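Local coordinates for protein NAD(P)H-flavin oxidoreductase (Staphylococcus epidermidis ATCC 12228, PDB 3GBH) that binds FMN and probably uses NAD(P)H to reduce flavins or related substrates, as in other members of the nitroreductase family, at residues Glu70-Asn75 against Asn162-Phe167; Met85-Gly90 against Val186-Ile191. All coordinates share one frame; numbering follows the deposited sequence.

Contact 1 of 2, residues Glu70-Asn75 against Asn162-Phe167. With FMN (flavin mononucleotide), chain H.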
loop_
_atom_site.group_PDB
_atom_site.type_symbol
_atom_site.label_atom_id
_atom_site.label_comp_id
_atom_site.label_asym_id
_atom_site.label_seq_id
_atom_site.Cartn_x
_atom_site.Cartn_y
_atom_site.Cartn_z
ATOM N N GLU B 70 -42.521 2.093 -27.192
ATOM C CA GLU B 70 -42.324 0.954 -28.102
ATOM C C GLU B 70 -40.845 0.789 -28.459
ATOM O O GLU B 70 -40.366 -0.333 -28.581
ATOM C CB GLU B 70 -43.206 1.074 -29.364
ATOM N N SER B 71 -40.117 1.900 -28.576
ATOM C CA SER B 71 -38.681 1.849 -28.850
ATOM C C SER B 71 -37.832 1.213 -27.744
ATOM O O SER B 71 -36.666 0.905 -27.981
ATOM C CB SER B 71 -38.141 3.254 -29.129
ATOM O OG SER B 71 -38.844 3.848 -30.206
ATOM N N PHE B 72 -38.361 1.068 -26.531
ATOM C CA PHE B 72 -37.580 0.431 -25.479
ATOM C C PHE B 72 -37.848 -1.041 -25.313
ATOM O O PHE B 72 -37.158 -1.705 -24.546
ATOM C CB PHE B 72 -37.643 1.217 -24.166
ATOM C CG PHE B 72 -36.688 2.345 -24.156
ATOM C CD1 PHE B 72 -37.025 3.539 -24.756
ATOM C CD2 PHE B 72 -35.424 2.195 -23.640
ATOM C CE1 PHE B 72 -36.115 4.587 -24.815
ATOM C CE2 PHE B 72 -34.507 3.241 -23.684
ATOM C CZ PHE B 72 -34.843 4.432 -24.276
ATOM N N GLY B 73 -38.770 -1.573 -26.091
ATOM C CA GLY B 73 -38.884 -3.032 -26.239
ATOM C C GLY B 73 -38.998 -3.759 -24.919
ATOM O O GLY B 73 -39.914 -3.485 -24.151
ATOM N N PHE B 74 -38.059 -4.665 -24.634
ATOM C CA PHE B 74 -38.143 -5.466 -23.423
ATOM C C PHE B 74 -37.603 -4.700 -22.223
ATOM O O PHE B 74 -37.615 -5.235 -21.115
ATOM C CB PHE B 74 -37.429 -6.835 -23.561
ATOM C CG PHE B 74 -38.035 -7.734 -24.621
ATOM C CD1 PHE B 74 -39.233 -8.409 -24.384
ATOM C CD2 PHE B 74 -37.418 -7.880 -25.869
ATOM C CE1 PHE B 74 -39.798 -9.219 -25.366
ATOM C CE2 PHE B 74 -37.977 -8.694 -26.858
ATOM C CZ PHE B 74 -39.167 -9.362 -26.609
ATOM N N ASN B 75 -37.163 -3.460 -22.422
ATOM C CA ASN B 75 -36.760 -2.596 -21.318
ATOM C C ASN B 75 -37.900 -1.672 -20.786
ATOM O O ASN B 75 -37.668 -0.552 -20.293
ATOM C CB ASN B 75 -35.508 -1.826 -21.745
ATOM C CG ASN B 75 -34.328 -2.737 -21.955
ATOM O OD1 ASN B 75 -33.920 -3.417 -21.033
ATOM N ND2 ASN B 75 -33.766 -2.759 -23.160
ATOM N N ASN B 162 -29.309 1.981 -14.776
ATOM C CA ASN B 162 -29.232 0.784 -15.642
ATOM C C ASN B 162 -28.876 1.276 -17.024
ATOM O O ASN B 162 -29.691 1.971 -17.677
ATOM C CB ASN B 162 -30.559 0.024 -15.653
ATOM C CG ASN B 162 -30.566 -1.229 -16.565
ATOM O OD1 ASN B 162 -31.627 -1.644 -16.985
ATOM N ND2 ASN B 162 -29.405 -1.834 -16.836
ATOM N N PRO B 163 -27.641 0.985 -17.470
ATOM C CA PRO B 163 -27.318 1.337 -18.862
ATOM C C PRO B 163 -28.008 0.392 -19.805
ATOM O O PRO B 163 -28.127 -0.793 -19.508
ATOM C CB PRO B 163 -25.794 1.225 -18.913
ATOM C CG PRO B 163 -25.451 0.222 -17.855
ATOM C CD PRO B 163 -26.503 0.355 -16.779
ATOM N N ILE B 164 -28.472 0.921 -20.937
ATOM C CA ILE B 164 -29.381 0.221 -21.814
ATOM C C ILE B 164 -28.956 0.488 -23.261
ATOM O O ILE B 164 -28.781 1.647 -23.661
ATOM C CB ILE B 164 -30.865 0.666 -21.550
ATOM C CG1 ILE B 164 -31.346 0.140 -20.187
ATOM C CG2 ILE B 164 -31.816 0.161 -22.634
ATOM C CD1 ILE B 164 -32.663 0.682 -19.669
ATOM N N GLY B 165 -28.745 -0.598 -24.013
ATOM C CA GLY B 165 -28.409 -0.548 -25.426
ATOM C C GLY B 165 -29.524 -1.154 -26.246
ATOM O O GLY B 165 -29.585 -0.958 -27.446
ATOM N N GLY B 166 -30.446 -1.841 -25.574
ATOM C CA GLY B 166 -31.547 -2.510 -26.219
ATOM C C GLY B 166 -32.729 -1.618 -26.507
ATOM O O GLY B 166 -33.822 -1.871 -26.011
ATOM N N PHE B 167 -32.507 -0.583 -27.315
ATOM C CA PHE B 167 -33.585 0.266 -27.795
ATOM C C PHE B 167 -33.437 0.507 -29.299
ATOM O O PHE B 167 -32.381 0.242 -29.878
ATOM C CB PHE B 167 -33.699 1.580 -26.967
ATOM C CG PHE B 167 -32.501 2.487 -27.035
ATOM C CD1 PHE B 167 -31.344 2.200 -26.337
ATOM C CD2 PHE B 167 -32.553 3.670 -27.755
ATOM C CE1 PHE B 167 -30.256 3.049 -26.379
ATOM C CE2 PHE B 167 -31.483 4.499 -27.802
ATOM C CZ PHE B 167 -30.327 4.197 -27.123
HETATM N N1 FMN H . -29.492 -4.168 -19.260
HETATM C C2 FMN H . -30.829 -4.304 -19.606
HETATM O O2 FMN H . -31.664 -4.716 -18.795
HETATM N N3 FMN H . -31.223 -3.995 -20.881
HETATM C C4 FMN H . -30.305 -3.529 -21.825
HETATM O O4 FMN H . -30.698 -3.263 -22.977
HETATM C C4A FMN H . -28.968 -3.412 -21.481
HETATM N N5 FMN H . -28.016 -2.992 -22.393
HETATM C C5A FMN H . -26.779 -2.562 -21.958
HETATM C C6 FMN H . -25.939 -1.807 -22.795
HETATM C C7 FMN H . -24.706 -1.376 -22.354
HETATM C C7M FMN H . -23.816 -0.573 -23.264
HETATM C C8 FMN H . -24.280 -1.713 -21.065
HETATM C C8M FMN H . -22.958 -1.276 -20.515
HETATM C C9 FMN H . -25.104 -2.459 -20.242
HETATM C C9A FMN H . -26.367 -2.891 -20.659
HETATM N N10 FMN H . -27.218 -3.630 -19.824
HETATM C C10 FMN H . -28.562 -3.745 -20.182
HETATM C "C1'" FMN H . -26.828 -3.929 -18.390
HETATM C "C2'" FMN H . -25.822 -5.079 -18.418
HETATM O "O2'" FMN H . -26.477 -6.319 -18.620
HETATM C "C3'" FMN H . -25.033 -5.085 -17.103
HETATM O "O3'" FMN H . -24.261 -3.913 -17.031
HETATM C "C4'" FMN H . -24.127 -6.303 -16.922
HETATM O "O4'" FMN H . -24.935 -7.477 -16.832
HETATM C "C5'" FMN H . -23.273 -6.141 -15.667
HETATM O "O5'" FMN H . -24.105 -6.036 -14.518
HETATM P P FMN H . -23.998 -4.761 -13.562
HETATM O O1P FMN H . -24.950 -4.910 -12.411
HETATM O O2P FMN H . -24.272 -3.544 -14.396
HETATM O O3P FMN H . -22.591 -4.636 -13.029
#
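The Phe72 and Phe167 side chains lie side by side and point the same way, their ring planes only 10° apart but slid so far past each other, with centroids 5.2 Å apart, that they barely overlap. What covers one face of the Phe72 ring is Phe167 CB, 3.9 Å from the ring centroid, in a CH-pi contact, while Ile164 CG2 comes in at the edge, 4.2 Å from Phe72 CE2. Phe167 carries its ring between its own backbone N and carbonyl carbon (chi1 63°), which sets it alongside Phe72.

The second flat group is the Asn75 amide, and it reads the flavin. Asn75 OD1 accepts from FMN N3 at 2.8 Å, and Asn75 ND2 donates to FMN O4 at 3.1 Å. Asn75 ND2 also reaches Gly166 O at 3.0 Å; that oxygen lies in the amide plane, although the nitrogen stands 37° above the plane of the peptide carbonyl. With both ends engaged, the amide is held against rotation. At the centre of an inverse gamma turn, Gly166 N donates to FMN O4 at 3.0 Å, so this oxygen is gripped from both segments.

Asn75 immediately precedes helix 76-81, whose Gln78 bonds to Asn162. Phe72 and Phe167 pack on Ile87 of strand 84-91 and Ala188 of strand 183-192, with Ile172 of helix 172-176 also against Phe167.

Contact 2 of 2, residues Met85-Gly90 against Val186-Ile191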
loop_
_atom_site.group_PDB
_atom_site.type_symbol
_atom_site.label_atom_id
_atom_site.label_comp_id
_atom_site.label_asym_id
_atom_site.label_seq_id
_atom_site.Cartn_x
_atom_site.Cartn_y
_atom_site.Cartn_z
HETATM N N MSE B 85 -35.438 8.500 -18.116
HETATM C CA MSE B 85 -34.611 7.732 -19.049
HETATM C C MSE B 85 -33.710 8.706 -19.794
HETATM O O MSE B 85 -34.180 9.512 -20.606
HETATM C CB MSE B 85 -35.479 6.975 -20.040
HETATM C CG MSE B 85 -34.688 6.141 -21.052
HETATM SE SE MSE B 85 -33.679 4.681 -20.246
HETATM C CE MSE B 85 -35.152 3.462 -19.988
ATOM N N LEU B 86 -32.419 8.627 -19.518
ATOM C CA LEU B 86 -31.433 9.466 -20.173
ATOM C C LEU B 86 -31.093 8.793 -21.489
ATOM O O LEU B 86 -30.781 7.619 -21.489
ATOM C CB LEU B 86 -30.182 9.598 -19.312
ATOM C CG LEU B 86 -30.372 9.987 -17.841
ATOM C CD1 LEU B 86 -29.028 10.209 -17.156
ATOM C CD2 LEU B 86 -31.241 11.218 -17.710
ATOM N N ILE B 87 -31.204 9.509 -22.601
ATOM C CA ILE B 87 -30.724 8.986 -23.880
ATOM C C ILE B 87 -29.585 9.882 -24.335
ATOM O O ILE B 87 -29.780 11.079 -24.539
ATOM C CB ILE B 87 -31.822 8.923 -24.927
ATOM C CG1 ILE B 87 -33.075 8.233 -24.352
ATOM C CG2 ILE B 87 -31.332 8.179 -26.191
ATOM C CD1 ILE B 87 -34.294 8.226 -25.313
ATOM N N ILE B 88 -28.394 9.298 -24.478
ATOM C CA ILE B 88 -27.196 10.054 -24.789
ATOM C C ILE B 88 -26.881 9.861 -26.267
ATOM O O ILE B 88 -26.773 8.745 -26.746
ATOM C CB ILE B 88 -26.018 9.607 -23.936
ATOM C CG1 ILE B 88 -26.322 9.839 -22.444
ATOM C CG2 ILE B 88 -24.734 10.342 -24.344
ATOM C CD1 ILE B 88 -25.486 8.986 -21.530
ATOM N N PHE B 89 -26.799 10.984 -26.972
ATOM C CA PHE B 89 -26.520 11.062 -28.374
ATOM C C PHE B 89 -25.134 11.680 -28.539
ATOM O O PHE B 89 -24.671 12.421 -27.678
ATOM C CB PHE B 89 -27.531 11.983 -29.056
ATOM C CG PHE B 89 -28.923 11.435 -29.134
ATOM C CD1 PHE B 89 -29.792 11.573 -28.059
ATOM C CD2 PHE B 89 -29.374 10.805 -30.298
ATOM C CE1 PHE B 89 -31.076 11.078 -28.125
ATOM C CE2 PHE B 89 -30.636 10.307 -30.390
ATOM C CZ PHE B 89 -31.517 10.436 -29.292
ATOM N N GLY B 90 -24.496 11.371 -29.654
ATOM C CA GLY B 90 -23.232 11.969 -30.026
ATOM C C GLY B 90 -23.490 12.904 -31.200
ATOM O O GLY B 90 -24.213 12.562 -32.129
ATOM N N VAL B 186 -26.042 6.773 -28.593
ATOM C CA VAL B 186 -24.902 6.000 -28.108
ATOM C C VAL B 186 -25.380 4.951 -27.108
ATOM O O VAL B 186 -25.205 3.753 -27.302
ATOM C CB VAL B 186 -23.835 6.916 -27.458
ATOM C CG1 VAL B 186 -22.682 6.062 -26.913
ATOM C CG2 VAL B 186 -23.313 7.957 -28.476
ATOM N N LEU B 187 -26.014 5.414 -26.041
ATOM C CA LEU B 187 -26.650 4.513 -25.098
ATOM C C LEU B 187 -27.662 5.271 -24.285
ATOM O O LEU B 187 -27.645 6.499 -24.306
ATOM C CB LEU B 187 -25.620 3.883 -24.167
ATOM C CG LEU B 187 -25.114 4.636 -22.975
ATOM C CD1 LEU B 187 -24.382 3.649 -21.971
ATOM C CD2 LEU B 187 -24.209 5.758 -23.424
ATOM N N ALA B 188 -28.548 4.530 -23.615
ATOM C CA ALA B 188 -29.524 5.112 -22.698
ATOM C C ALA B 188 -29.141 4.744 -21.268
ATOM O O ALA B 188 -28.402 3.776 -21.061
ATOM C CB ALA B 188 -30.901 4.628 -23.018
ATOM N N ILE B 189 -29.616 5.519 -20.289
ATOM C CA ILE B 189 -29.363 5.229 -18.881
ATOM C C ILE B 189 -30.628 5.483 -18.080
ATOM O O ILE B 189 -31.050 6.635 -17.985
ATOM C CB ILE B 189 -28.212 6.092 -18.303
ATOM C CG1 ILE B 189 -26.938 6.013 -19.166
ATOM C CG2 ILE B 189 -27.890 5.672 -16.840
ATOM C CD1 ILE B 189 -25.772 6.835 -18.633
ATOM N N ALA B 190 -31.254 4.429 -17.535
ATOM C CA ALA B 190 -32.380 4.623 -16.622
ATOM C C ALA B 190 -31.802 5.110 -15.310
ATOM O O ALA B 190 -30.792 4.585 -14.863
ATOM C CB ALA B 190 -33.198 3.287 -16.379
ATOM N N ILE B 191 -32.459 6.078 -14.676
ATOM C CA ILE B 191 -31.984 6.589 -13.393
ATOM C C ILE B 191 -33.182 6.800 -12.471
ATOM O O ILE B 191 -34.257 7.185 -12.911
ATOM C CB ILE B 191 -31.157 7.890 -13.589
ATOM C CG1 ILE B 191 -30.561 8.380 -12.256
ATOM C CG2 ILE B 191 -32.007 9.010 -14.237
ATOM C CD1 ILE B 191 -29.579 9.553 -12.444
#
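Two central strands of the four-stranded antiparallel sheet meet here, and a classic beta bulge marks one end of the pairing, where Val186 and Leu187 both face Ile88. In the regular part, Leu86 and Ile189 form a hydrogen-bonded pair: Leu86 N donates to Ile189 O at 2.9 Å, and Ile189 N returns a bond to Leu86 O at 2.7 Å. Ile88 N then donates to Leu187 O at 2.9 Å. At the bulge, Ile88 O takes a bond from Val186 N at 2.8 Å and a longer, weak one from Leu187 N, so one carbonyl serves two successive amides of the opposite strand.

Side chains alternate between the two faces of this nitroreductase-family sheet. On the one bearing Leu86, Ile88, Leu187 and Ile189, the tip of Ile88 meets two partners. Ile88 CD1 lies 3.6 Å from Ile189 CD1 where the two chains cross obliquely, and touches Leu187 CD2 where the leucine runs alongside. Leu86 CG meets Ile191 CG2 at 4.1 Å. Helix 132-156 covers this layer, with Met146 against Ile88 and Leu150 against Leu86.

On the other face Met85, a selenomethionine, reaches across to the opposite strand. CG stands anti to the backbone N (chi1 -180°); the bend at chi2 lays Met85 SE 3.9 Å from Ala188 CB, and that at chi3 turns CE toward Ala190 CB. Met85 SE also lies 3.6 Å from Ala190 N, close to the backbone of the opposite strand. Phe24 packs against Ala190.

The centres of contact 1 and contact 2 lie about 10 Å apart, and their segments alternate along the chain: 70-75, 85-90, 162-167, 186-191. Strand 160-164, which supplies part of contact 1, is an outermost strand of the sheet within this chain and neighbours strand 183-192, which contact 2 pairs with strand 84-91. Probable hydrogen bonds join them, from Ile164 N to Ala188 O and from Ala190 N to Asn162 O, each 2.9 Å. Side chains meet as well, with Phe72 CZ 3.7 Å from Met85 CG. The FMN-binding residues of contact 1 thus sit on and beside the sheet that contact 2 helps to hold together, and Leu187 of contact 2 also comes near a bound FMN.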